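PDB 6CW5: ribokinase from Cryptococcus neoformans var. grubii serotype A, which probably phosphorylates D-ribose at O-5 with ATP and a divalent cation, most likely magnesium, yielding D-ribose 5-phosphate and ADP. Local coordinates for residues H31-R34 with P35-I39; F170-S173 with P174-T177; S209-P212 with G213-K216. One frame throughout, in Å; residues are numbered along the deposited sequence.

Interaction 1 (H31-R34 with P35-I39)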
# COMPACT_ATOMS: atom_id res chain seq x y z
N HIS A 31 37.46 -4.74 6.33
CA HIS A 31 36.90 -5.06 5.02
C HIS A 31 35.52 -5.61 5.27
O HIS A 31 35.17 -5.95 6.41
CB HIS A 31 37.75 -6.10 4.28
CG HIS A 31 37.94 -7.37 5.06
ND1 HIS A 31 39.07 -7.62 5.81
CD2 HIS A 31 37.13 -8.44 5.22
CE1 HIS A 31 38.95 -8.80 6.39
NE2 HIS A 31 37.77 -9.31 6.05
N ILE A 32 34.71 -5.66 4.21
CA ILE A 32 33.36 -6.20 4.32
C ILE A 32 33.43 -7.69 4.61
O ILE A 32 34.21 -8.42 3.99
CB ILE A 32 32.58 -5.91 3.02
CG1 ILE A 32 32.54 -4.40 2.76
CG2 ILE A 32 31.17 -6.53 3.09
CD1 ILE A 32 31.75 -3.62 3.81
N VAL A 33 32.62 -8.17 5.57
CA VAL A 33 32.75 -9.57 5.96
C VAL A 33 32.27 -10.46 4.81
O VAL A 33 31.28 -10.17 4.13
CB VAL A 33 32.00 -9.87 7.27
CG1 VAL A 33 30.48 -9.75 7.10
CG2 VAL A 33 32.41 -11.26 7.81
N ARG A 34 33.00 -11.54 4.59
CA ARG A 34 32.75 -12.48 3.50
C ARG A 34 31.98 -13.69 4.00
O ARG A 34 31.97 -13.98 5.20
CB ARG A 34 34.09 -12.91 2.90
CG ARG A 34 34.90 -11.72 2.38
CD ARG A 34 36.37 -12.03 2.26
NE ARG A 34 37.04 -12.06 3.55
CZ ARG A 34 38.30 -12.45 3.72
NH1 ARG A 34 39.01 -12.85 2.68
NH2 ARG A 34 38.84 -12.46 4.93
N PRO A 35 31.31 -14.42 3.12
CA PRO A 35 30.58 -15.62 3.54
C PRO A 35 31.44 -16.58 4.35
O PRO A 35 32.57 -16.92 3.97
CB PRO A 35 30.12 -16.24 2.22
CG PRO A 35 29.98 -15.08 1.32
CD PRO A 35 31.09 -14.14 1.69
N GLY A 36 30.92 -16.99 5.51
CA GLY A 36 31.62 -17.92 6.35
C GLY A 36 32.61 -17.30 7.31
O GLY A 36 33.16 -18.01 8.15
N GLU A 37 32.85 -16.00 7.22
CA GLU A 37 33.89 -15.35 8.00
C GLU A 37 33.32 -14.78 9.30
O GLU A 37 32.17 -14.34 9.34
CB GLU A 37 34.54 -14.24 7.17
CG GLU A 37 35.66 -13.48 7.86
CD GLU A 37 36.25 -12.43 6.93
OE1 GLU A 37 35.56 -12.00 6.00
OE2 GLU A 37 37.41 -12.04 7.12
N THR A 38 34.13 -14.79 10.36
CA THR A 38 33.84 -14.04 11.58
C THR A 38 34.93 -12.98 11.75
O THR A 38 36.12 -13.31 11.69
CB THR A 38 33.82 -14.94 12.83
OG1 THR A 38 32.71 -15.85 12.74
CG2 THR A 38 33.64 -14.06 14.11
N ILE A 39 34.52 -11.72 11.93
CA ILE A 39 35.48 -10.63 12.00
C ILE A 39 35.03 -9.67 13.10
O ILE A 39 33.84 -9.52 13.36
CB ILE A 39 35.58 -9.91 10.64
CG1 ILE A 39 36.71 -8.89 10.62
CG2 ILE A 39 34.27 -9.20 10.29
CD1 ILE A 39 36.95 -8.37 9.23

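Interaction 2 (F170-S173 with P174-T177)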
# COMPACT_ATOMS: atom_id res chain seq x y z
N PHE A 170 11.39 10.79 -6.65
CA PHE A 170 11.53 9.41 -6.19
C PHE A 170 12.98 8.98 -6.28
O PHE A 170 13.64 9.23 -7.29
CB PHE A 170 10.65 8.53 -7.05
CG PHE A 170 10.78 7.04 -6.80
CD1 PHE A 170 10.61 6.50 -5.54
CD2 PHE A 170 10.95 6.17 -7.89
CE1 PHE A 170 10.67 5.12 -5.34
CE2 PHE A 170 11.03 4.81 -7.69
CZ PHE A 170 10.86 4.27 -6.42
N ASN A 171 13.47 8.31 -5.23
CA ASN A 171 14.82 7.75 -5.20
C ASN A 171 14.66 6.25 -4.93
O ASN A 171 14.26 5.86 -3.82
CB ASN A 171 15.61 8.47 -4.10
CG ASN A 171 17.01 7.92 -3.86
OD1 ASN A 171 17.45 7.85 -2.70
ND2 ASN A 171 17.74 7.58 -4.92
N PRO A 172 14.88 5.38 -5.92
CA PRO A 172 14.54 3.95 -5.70
C PRO A 172 15.58 3.20 -4.89
O PRO A 172 16.40 2.41 -5.40
CB PRO A 172 14.45 3.40 -7.13
CG PRO A 172 15.45 4.31 -7.94
CD PRO A 172 15.34 5.67 -7.30
N SER A 173 15.57 3.45 -3.58
CA SER A 173 16.57 2.89 -2.67
C SER A 173 15.87 2.32 -1.44
O SER A 173 15.18 3.07 -0.73
CB SER A 173 17.59 3.95 -2.24
OG SER A 173 18.48 3.39 -1.28
N PRO A 174 16.06 1.04 -1.12
CA PRO A 174 16.82 0.05 -1.90
C PRO A 174 16.14 -0.25 -3.23
O PRO A 174 14.99 0.09 -3.36
CB PRO A 174 16.80 -1.19 -1.01
CG PRO A 174 15.55 -0.99 -0.12
CD PRO A 174 15.53 0.49 0.14
N MET A 175 16.85 -0.86 -4.18
CA MET A 175 16.28 -1.04 -5.51
C MET A 175 15.06 -1.96 -5.49
O MET A 175 15.00 -2.94 -4.73
CB MET A 175 17.37 -1.59 -6.46
CG MET A 175 16.94 -1.74 -7.94
SD MET A 175 16.14 -0.32 -8.65
CE MET A 175 17.43 0.94 -8.45
N LEU A 176 14.07 -1.61 -6.32
CA LEU A 176 12.86 -2.39 -6.53
C LEU A 176 13.19 -3.61 -7.39
O LEU A 176 14.21 -3.64 -8.09
CB LEU A 176 11.79 -1.53 -7.25
CG LEU A 176 11.10 -0.45 -6.37
CD1 LEU A 176 12.08 0.65 -5.97
CD2 LEU A 176 9.93 0.19 -7.15
N THR A 177 12.33 -4.64 -7.33
CA THR A 177 12.52 -5.79 -8.21
C THR A 177 12.26 -5.37 -9.65
O THR A 177 11.57 -4.37 -9.90
CB THR A 177 11.60 -6.96 -7.83
OG1 THR A 177 10.24 -6.67 -8.22
CG2 THR A 177 11.62 -7.23 -6.33

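Interaction 3 (S209-P212 with G213-K216)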
# COMPACT_ATOMS: atom_id res chain seq x y z
N SER A 209 20.26 -3.44 -23.01
CA SER A 209 21.58 -3.95 -22.64
C SER A 209 22.51 -2.85 -22.12
O SER A 209 23.62 -3.17 -21.68
CB SER A 209 22.23 -4.65 -23.82
OG SER A 209 22.34 -3.73 -24.88
N ALA A 210 22.09 -1.59 -22.17
CA ALA A 210 22.90 -0.53 -21.58
C ALA A 210 22.98 -0.73 -20.07
O ALA A 210 21.99 -1.09 -19.43
CB ALA A 210 22.32 0.85 -21.89
N ASN A 211 24.18 -0.57 -19.51
CA ASN A 211 24.34 -0.57 -18.05
C ASN A 211 25.42 0.42 -17.66
O ASN A 211 26.58 0.06 -17.48
CB ASN A 211 24.66 -1.96 -17.50
CG ASN A 211 24.61 -1.99 -15.98
OD1 ASN A 211 24.40 -0.95 -15.33
ND2 ASN A 211 24.79 -3.17 -15.40
N PRO A 212 25.05 1.69 -17.47
CA PRO A 212 26.06 2.68 -17.07
C PRO A 212 26.73 2.34 -15.75
O PRO A 212 27.81 2.87 -15.46
CB PRO A 212 25.27 4.00 -16.99
CG PRO A 212 24.00 3.74 -17.75
CD PRO A 212 23.71 2.28 -17.55
N GLY A 213 26.15 1.43 -14.96
CA GLY A 213 26.83 1.04 -13.74
C GLY A 213 28.13 0.29 -13.96
O GLY A 213 28.88 0.09 -13.00
N GLU A 214 28.41 -0.13 -15.20
CA GLU A 214 29.63 -0.86 -15.52
C GLU A 214 30.62 -0.05 -16.34
O GLU A 214 31.73 -0.54 -16.60
CB GLU A 214 29.28 -2.15 -16.28
CG GLU A 214 28.43 -3.12 -15.49
CD GLU A 214 29.03 -3.44 -14.15
OE1 GLU A 214 30.15 -4.00 -14.11
OE2 GLU A 214 28.39 -3.12 -13.13
N ALA A 215 30.26 1.16 -16.75
CA ALA A 215 31.16 1.99 -17.54
C ALA A 215 32.43 2.34 -16.76
O ALA A 215 32.44 2.38 -15.53
CB ALA A 215 30.44 3.27 -17.99
N LYS A 216 33.52 2.59 -17.50
CA LYS A 216 34.73 3.14 -16.90
C LYS A 216 34.50 4.58 -16.47
O LYS A 216 33.65 5.28 -17.03
CB LYS A 216 35.90 3.07 -17.87

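Interaction 1 (H31-R34 with P35-I39)
A type II beta turn from Arg34 to Glu37 reverses the chain in the surface loop between strands 22-29 and 43-49, and the two residues at its ends are joined a second time through their side chains. The turn closes with the backbone bond from Glu37 N to Arg34 O, 3.0 Å long. Gly36 sits third in the turn with a positive phi of 86°, as in type II turns. From the end of the turn the Glu37 chain runs fully extended, CG anti to the backbone N (chi1 -179°), and carries its carboxylate back to His31 and Arg34. Arg34 meets it side-on in a two-nitrogen salt bridge, NE to Glu37 OE1 at 2.9 Å and NH2 to Glu37 OE2 at 2.6 Å. Both come from above the carboxylate plane, which stands 61° from the guanidinium. The backbone N of Arg34 also donates to Glu37 OE1, 3.0 Å away and nearly in line with its C-O bond.

This loop joins two strands of the smaller, four-stranded sheet of the PfkB-family fold; Val33 N is hydrogen-bonded to Gln107 OE1 of strand 102-109, and the Ile32 side chain touches Gln107 and Ala109. His31 adds a His-carboxylate hydrogen bond, NE2 to Glu37 OE2 at 3.0 Å, with the oxygen in the ring plane and met on its syn side. His31 NE2, only moderately out of the carboxylate plane, and Arg34 NH2 reach Glu37 OE2 from opposite faces, and this flanking by positive or polar donors probably stabilises the ionised carboxylate. Over one face of the imidazole, Ile39 CD1 makes a CH-pi contact 3.7 Å from the ring centroid of His31. Ile39 CG2 packs on Val33 CG2, a methyl that also lies against the Glu37 chain.

Interaction 2 (F170-S173 with P174-T177)
Leu176 puts its CD1 methyl into the angle between Phe170 and Pro172, 3.8 Å from CZ at the rim of the Phe170 ring and equally close to CB of Pro172. The loop that makes this contact follows strand 167-170 of the large central sheet and leads into helix 178-183, so the apolar cluster sits where a beta strand of this PfkB-family kinase hands over to the next helix. Phe170 and Leu176 approach from opposite directions, and the methyl lies near the ring plane. The phenyl ring is also stacked with Phe184, while N of Pro172 lies over the centre of one of its faces.

Two bends bring the segments together. Pro172 is the centre of an inverse gamma turn, with a weak backbone bond of 2.8 Å from Ser173 N to Asn171 O, and the peptide between Ser173 and Pro174 is cis. Beyond the cis bond the chain comes back past the carbonyl of Pro172, whose oxygen receives a CA-H...O contact from Met175 CA at 3.5 Å. No conventional hydrogen bond crosses between the segments, although Pro174 O is taken up by Asn145 ND2 and Ser173 is bonded through its backbone to Asn145.

The loop probably borders the sugar pocket: Ser173 touches Lys51 and Pro174 touches Glu146, both predicted to bind substrate. At the far end Thr177 is the N-cap of the helix and its OG1 is hydrogen-bonded to Thr132 of the second subunit. The Met175 side chain leaves the backbone with CG anti to N (chi1 -176°), then folds at both later torsions and runs beside Pro172, pointing the same way and placing CE 3.9 Å from Pro172 CG.

Interaction 3 (S209-P212 with G213-K216)
Between Asn211 and Ala215 the backbone winds through a short 3-10 turn, in which Glu214 N donates to Asn211 O at 2.9 Å and Ala215 N donates to Pro212 O at 3.3 Å. The first of these bonds is nearly straight at its hydrogen, 167°; both donors lie above the planes of their carbonyls, the second further than the first.

The side chain of Asn211 adds a third bond at the start of the turn. With CG anti to its own N (chi1 -171°), the amide is carried toward Gly213 N, from which OD1 accepts at 3.0 Å. That donor stands above the amide plane, and the angle at the hydrogen is a rather bent 137°. Gly213 CA approaches Asn211 OD1 to 3.5 Å. The other end of the amide, ND2, lies 3.6 Å from CG of Glu214, whose chain crosses it at a slant.

Ala215 points its methyl toward Pro212 O and touches Leu220 and Lys223 of helix 220-233. Pro212 packs on Leu199 and Leu203 of helix 196-205. An Asn side chain accepting from the backbone N two residues on is the Asx-turn pattern, here in the loop joining those two helices, and the side chain of Pro212 lies about 6 Å from that of Leu247, a predicted ATP-binding residue.

Read from the N terminus, the three contacts follow in series, and none nests within or crosses another. Interaction 1 closes a turn within the loop between strands 22-29 and 43-49, at the smaller sheet, its centre about 28 Å from the centre of the chain. Interaction 2, far closer to that centre, folds the passage from strand 167-170 to helix 178-183 beside the predicted sugar site. Interaction 3 closes a turn between helices 196-205 and 220-233, toward the nucleotide side. Helix 196-205 is shared: the loop of interaction 2 touches it at Glu198 and Asp201, that of interaction 3 at Leu199, Leu203 and Leu204. Nearest atoms of these two contacts are about 10 Å apart.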